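Local coordinates for protein beta-1,4-mannanase (Cryptopygus antarcticus, PDB 4OOU) that hydrolyses internal beta-1,4-mannosidic linkages in mannans, releasing mostly short oligosaccharides such as mannobiose and mannotriose, at residues S40-A45 and N325-A330; G77-V82 and G337-Q342. All coordinates share one frame; numbering follows the deposited sequence.

Contact 1: residues S40-A45 and N325-A330; sequences SGVNFA and NLYKYA
Y327 reaches from helix 323-332 to the backbone of G41, its OH donating a hydrogen bond of 2.8 Å to G41 O. The donor approaches with a C=O...O angle of 126° and sits 43° above the carbonyl plane rather than on a lone pair. G41 O itself lies at the edge of the phenol ring, close to its plane, off the hydroxyl. The same carbonyl is engaged by the backbone of T340 and is therefore gripped from two directions. S40 meets the ring lower down: its OG, anti to the backbone N (chi1 -170°), approaches obliquely, 3.4 Å from Y327 CE1 and nearly as near to CD1. This joins strand 35-43 of the TIM barrel to a helix of the outer layer, packed outside the sheet and followed by strand 337-340; the axes of the two short segments pass 10.6 Å apart, a gap that the tyrosine spans. The backbone of G41 is turned in such a way that any side chain would collide with the carbonyl O of S40, a bend that suits glycine. A phenylalanine at Y327 would probably leave G41 O without its side-chain donor, with the backbone of T340 as the remaining grip. V42 CG1 grazes Y327 OH at 4.4 Å, and M360 of helix 353-361 touches both V42 and Y327.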
loop_
_atom_site.group_PDB
_atom_site.type_symbol
_atom_site.label_atom_id
_atom_site.label_comp_id
_atom_site.label_asym_id
_atom_site.label_seq_id
_atom_site.Cartn_x
_atom_site.Cartn_y
_atom_site.Cartn_z
ATOM N N SER A 40 1.944 1.700 12.774
ATOM C CA SER A 40 0.699 1.387 13.453
ATOM C C SER A 40 -0.377 2.382 13.059
ATOM O O SER A 40 -0.168 3.594 13.147
ATOM C CB SER A 40 0.904 1.407 14.949
ATOM O OG SER A 40 -0.248 0.879 15.558
ATOM N N GLY A 41 -1.536 1.879 12.653
ATOM C CA GLY A 41 -2.532 2.734 12.080
ATOM C C GLY A 41 -3.586 2.048 11.262
ATOM O O GLY A 41 -3.894 0.879 11.477
ATOM N N VAL A 42 -4.150 2.791 10.321
ATOM C CA VAL A 42 -5.343 2.364 9.598
ATOM C C VAL A 42 -5.288 2.647 8.105
ATOM O O VAL A 42 -4.501 3.492 7.620
ATOM C CB VAL A 42 -6.585 3.097 10.129
ATOM C CG1 VAL A 42 -6.561 3.129 11.642
ATOM C CG2 VAL A 42 -6.652 4.522 9.620
ATOM N N ASN A 43 -6.171 1.954 7.402
ATOM C CA ASN A 43 -6.562 2.340 6.069
ATOM C C ASN A 43 -7.757 3.281 6.173
ATOM O O ASN A 43 -8.685 2.983 6.921
ATOM C CB ASN A 43 -7.051 1.130 5.302
ATOM C CG ASN A 43 -5.948 0.246 4.869
ATOM O OD1 ASN A 43 -5.465 0.385 3.750
ATOM N ND2 ASN A 43 -5.565 -0.705 5.721
ATOM N N PHE A 44 -7.779 4.367 5.392
ATOM C CA PHE A 44 -8.954 5.228 5.406
ATOM C C PHE A 44 -10.140 4.486 4.813
ATOM O O PHE A 44 -11.206 4.408 5.475
ATOM C CB PHE A 44 -8.740 6.608 4.775
ATOM C CG PHE A 44 -7.969 7.588 5.653
ATOM C CD1 PHE A 44 -7.910 7.453 7.045
ATOM C CD2 PHE A 44 -7.316 8.682 5.075
ATOM C CE1 PHE A 44 -7.200 8.365 7.833
ATOM C CE2 PHE A 44 -6.623 9.601 5.862
ATOM C CZ PHE A 44 -6.564 9.435 7.242
ATOM N N ALA A 45 -10.017 3.932 3.606
ATOM C CA ALA A 45 -8.946 4.140 2.617
ATOM C C ALA A 45 -9.375 5.250 1.664
ATOM O O ALA A 45 -8.634 5.615 0.747
ATOM C CB ALA A 45 -8.701 2.857 1.820
ATOM N N ASN A 325 -4.905 -7.297 20.759
ATOM C CA ASN A 325 -3.955 -8.400 20.767
ATOM C C ASN A 325 -3.409 -8.618 19.369
ATOM O O ASN A 325 -2.278 -9.088 19.190
ATOM C CB ASN A 325 -4.609 -9.653 21.328
ATOM C CG ASN A 325 -5.232 -9.403 22.684
ATOM O OD1 ASN A 325 -4.614 -8.794 23.570
ATOM N ND2 ASN A 325 -6.475 -9.811 22.836
ATOM N N LEU A 326 -4.232 -8.263 18.388
ATOM C CA LEU A 326 -3.861 -8.252 16.976
ATOM C C LEU A 326 -2.727 -7.243 16.739
ATOM O O LEU A 326 -1.689 -7.593 16.193
ATOM C CB LEU A 326 -5.101 -7.924 16.110
ATOM C CG LEU A 326 -5.821 -9.087 15.396
ATOM C CD1 LEU A 326 -5.350 -10.434 15.916
ATOM C CD2 LEU A 326 -7.343 -9.030 15.424
ATOM N N TYR A 327 -2.926 -6.002 17.172
ATOM C CA TYR A 327 -1.889 -4.997 17.048
ATOM C C TYR A 327 -0.622 -5.507 17.721
ATOM O O TYR A 327 0.478 -5.480 17.117
ATOM C CB TYR A 327 -2.320 -3.649 17.640
ATOM C CG TYR A 327 -3.037 -2.729 16.659
ATOM C CD1 TYR A 327 -2.309 -1.940 15.780
ATOM C CD2 TYR A 327 -4.431 -2.629 16.627
ATOM C CE1 TYR A 327 -2.926 -1.107 14.879
ATOM C CE2 TYR A 327 -5.053 -1.802 15.712
ATOM C CZ TYR A 327 -4.284 -1.039 14.842
ATOM O OH TYR A 327 -4.852 -0.178 13.923
ATOM N N LYS A 328 -0.798 -5.994 18.949
ATOM C CA LYS A 328 0.292 -6.548 19.750
ATOM C C LYS A 328 0.943 -7.796 19.149
ATOM O O LYS A 328 2.157 -7.959 19.265
ATOM C CB LYS A 328 -0.155 -6.807 21.198
ATOM C CG LYS A 328 0.227 -5.660 22.139
ATOM C CD LYS A 328 -0.211 -5.900 23.579
ATOM C CE LYS A 328 -1.724 -5.827 23.717
ATOM N NZ LYS A 328 -2.125 -5.572 25.126
ATOM N N TYR A 329 0.160 -8.650 18.504
ATOM C CA TYR A 329 0.696 -9.845 17.885
ATOM C C TYR A 329 1.648 -9.433 16.776
ATOM O O TYR A 329 2.757 -9.904 16.713
ATOM C CB TYR A 329 -0.431 -10.742 17.332
ATOM C CG TYR A 329 0.060 -12.062 16.729
ATOM C CD1 TYR A 329 0.725 -12.097 15.508
ATOM C CD2 TYR A 329 -0.135 -13.275 17.401
ATOM C CE1 TYR A 329 1.169 -13.308 14.958
ATOM C CE2 TYR A 329 0.301 -14.478 16.863
ATOM C CZ TYR A 329 0.958 -14.499 15.645
ATOM O OH TYR A 329 1.408 -15.703 15.121
ATOM N N ALA A 330 1.206 -8.533 15.923
ATOM C CA ALA A 330 2.009 -8.053 14.821
ATOM C C ALA A 330 3.326 -7.409 15.285
ATOM O O ALA A 330 4.394 -7.664 14.710
ATOM C CB ALA A 330 1.199 -7.074 13.994
#

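Contact 2: residues G77-V82 and G337-Q342; sequences GNTARV and GALTWQ
R81 and L339 meet inside the barrel, R81 CB lying 4.0 Å from L339 CD2. From there the arginine runs on toward the catalytic end: CG is anti to the backbone N (chi1 -173°) and the chain stays extended through CD to NE, itself hydrogen-bonded beyond the two segments, which carries the guanidinium past the leucine to W341. NH1 comes within 4.0 Å of W341 CZ3, each at the other's edge and close to its plane, with the two planes 62° apart; this is an edge contact, not a stack. The polar work is done with other residues. NH1 makes a salt bridge to E312 and a hydrogen bond to N43, while NH2 makes a salt bridge to E177 and a hydrogen bond to N180, so both terminal nitrogens are held twice. E312 is the probable nucleophile and N180 binds substrate; the arginine thus stands behind the catalytic centre as a second-shell residue, an arrangement consistent with the (beta/alpha)8 barrels of glycosyl hydrolase family 5. Strands 79-86 and 337-340 lie on either side of strand 35-43 in the barrel sheet, and their inward-pointing side chains meet across it. At the level below R81, T79 CG2, itself anti to the backbone N, touches L339 CD1 at 4.0 Å, the two side chains crossing at about a right angle. T79 OG1 turns instead to N78 OD1, 3.0 Å away, donating from above the amide plane. W341, a substrate-binding residue beside a bound Tris molecule, is joined to Q342 by a cis peptide, and Q342 CB rests 3.5 Å above the plane of the indole ring, toward its rim.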
loop_
_atom_site.group_PDB
_atom_site.type_symbol
_atom_site.label_atom_id
_atom_site.label_comp_id
_atom_site.label_asym_id
_atom_site.label_seq_id
_atom_site.Cartn_x
_atom_site.Cartn_y
_atom_site.Cartn_z
ATOM N N GLY A 77 -1.446 6.168 16.962
ATOM C CA GLY A 77 -1.103 5.551 15.658
ATOM C C GLY A 77 -0.170 6.473 14.870
ATOM O O GLY A 77 0.053 7.627 15.256
ATOM N N ASN A 78 0.389 5.980 13.774
ATOM C CA ASN A 78 1.402 6.771 13.057
ATOM C C ASN A 78 1.384 6.658 11.548
ATOM O O ASN A 78 2.324 7.071 10.909
ATOM C CB ASN A 78 2.793 6.402 13.570
ATOM C CG ASN A 78 3.248 5.043 13.102
ATOM O OD1 ASN A 78 2.526 4.332 12.409
ATOM N ND2 ASN A 78 4.456 4.670 13.482
ATOM N N THR A 79 0.324 6.095 10.982
ATOM C CA THR A 79 0.274 5.826 9.566
ATOM C C THR A 79 -1.167 5.748 9.089
ATOM O O THR A 79 -2.017 5.202 9.766
ATOM C CB THR A 79 1.005 4.495 9.252
ATOM O OG1 THR A 79 2.407 4.663 9.463
ATOM C CG2 THR A 79 0.789 4.046 7.804
ATOM N N ALA A 80 -1.407 6.286 7.901
ATOM C CA ALA A 80 -2.664 6.109 7.192
ATOM C C ALA A 80 -2.397 5.705 5.740
ATOM O O ALA A 80 -1.596 6.335 5.053
ATOM C CB ALA A 80 -3.476 7.390 7.234
ATOM N N ARG A 81 -3.055 4.639 5.288
ATOM C CA ARG A 81 -3.001 4.211 3.885
ATOM C C ARG A 81 -4.264 4.772 3.200
ATOM O O ARG A 81 -5.410 4.601 3.687
ATOM C CB ARG A 81 -2.968 2.699 3.819
ATOM C CG ARG A 81 -2.743 2.046 2.465
ATOM C CD ARG A 81 -2.800 0.542 2.645
ATOM N NE ARG A 81 -2.622 -0.205 1.417
ATOM C CZ ARG A 81 -3.527 -0.994 0.842
ATOM N NH1 ARG A 81 -4.752 -1.151 1.361
ATOM N NH2 ARG A 81 -3.194 -1.657 -0.259
ATOM N N VAL A 82 -4.045 5.470 2.083
ATOM C CA VAL A 82 -5.122 6.194 1.448
ATOM C C VAL A 82 -4.975 6.141 -0.058
ATOM O O VAL A 82 -3.884 6.261 -0.579
ATOM C CB VAL A 82 -5.175 7.644 1.961
ATOM C CG1 VAL A 82 -3.817 8.292 1.886
ATOM C CG2 VAL A 82 -6.222 8.465 1.199
ATOM N N GLY A 337 4.660 -3.537 10.396
ATOM C CA GLY A 337 3.529 -2.695 10.752
ATOM C C GLY A 337 2.207 -3.451 10.709
ATOM O O GLY A 337 2.179 -4.624 10.314
ATOM N N ALA A 338 1.114 -2.775 11.090
ATOM C CA ALA A 338 -0.243 -3.355 11.007
ATOM C C ALA A 338 -1.313 -2.285 10.885
ATOM O O ALA A 338 -1.364 -1.342 11.700
ATOM C CB ALA A 338 -0.534 -4.221 12.215
ATOM N N LEU A 339 -2.190 -2.464 9.890
ATOM C CA LEU A 339 -3.127 -1.419 9.446
ATOM C C LEU A 339 -4.510 -1.990 9.300
ATOM O O LEU A 339 -4.705 -2.939 8.541
ATOM C CB LEU A 339 -2.684 -0.871 8.075
ATOM C CG LEU A 339 -1.844 0.401 7.933
ATOM C CD1 LEU A 339 -0.812 0.541 9.017
ATOM C CD2 LEU A 339 -1.165 0.405 6.587
ATOM N N THR A 340 -5.471 -1.404 9.995
ATOM C CA THR A 340 -6.833 -1.931 10.016
ATOM C C THR A 340 -7.562 -1.503 8.770
ATOM O O THR A 340 -7.129 -0.578 8.083
ATOM C CB THR A 340 -7.629 -1.455 11.265
ATOM O OG1 THR A 340 -7.510 -0.021 11.418
ATOM C CG2 THR A 340 -7.102 -2.137 12.527
ATOM N N TRP A 341 -8.652 -2.194 8.485
ATOM C CA TRP A 341 -9.527 -1.841 7.397
ATOM C C TRP A 341 -10.963 -1.650 7.952
ATOM O O TRP A 341 -11.448 -2.551 8.603
ATOM C CB TRP A 341 -9.524 -2.952 6.330
ATOM C CG TRP A 341 -10.371 -2.571 5.159
ATOM C CD1 TRP A 341 -11.704 -2.757 5.037
ATOM C CD2 TRP A 341 -9.953 -1.865 3.979
ATOM N NE1 TRP A 341 -12.156 -2.209 3.861
ATOM C CE2 TRP A 341 -11.097 -1.665 3.190
ATOM C CE3 TRP A 341 -8.723 -1.402 3.510
ATOM C CZ2 TRP A 341 -11.047 -1.030 1.951
ATOM C CZ3 TRP A 341 -8.674 -0.761 2.291
ATOM C CH2 TRP A 341 -9.830 -0.584 1.519
ATOM N N GLN A 342 -11.630 -0.501 7.758
ATOM C CA GLN A 342 -11.024 0.778 7.291
ATOM C C GLN A 342 -11.796 1.882 7.989
ATOM O O GLN A 342 -12.907 1.644 8.502
ATOM C CB GLN A 342 -11.167 0.954 5.788
ATOM C CG GLN A 342 -12.610 1.210 5.367
ATOM C CD GLN A 342 -12.854 1.217 3.869
ATOM O OE1 GLN A 342 -13.895 0.736 3.397
ATOM N NE2 GLN A 342 -11.920 1.785 3.111
#

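From the N terminus the chain lays down 40-45 on strand 35-43, then 77-82 on strand 79-86, and after a long excursion through the other barrel strands reaches 325-330 and 337-342. Contact 1 opens first and closes first, at helix 323-332; contact 2 opens within that loop and closes beyond it, so the two loops cross. Strand 35-43 pairs in parallel with both strands of contact 2, whose side chains meet across its inner side, whereas contact 1 joins its outer side to helix 323-332. They meet where T340 O accepts a hydrogen bond from N43 N and T340 CG2 packs against Y327 OH. Together they tie strands 35-43 and 79-86 to the helix and strand closing the barrel.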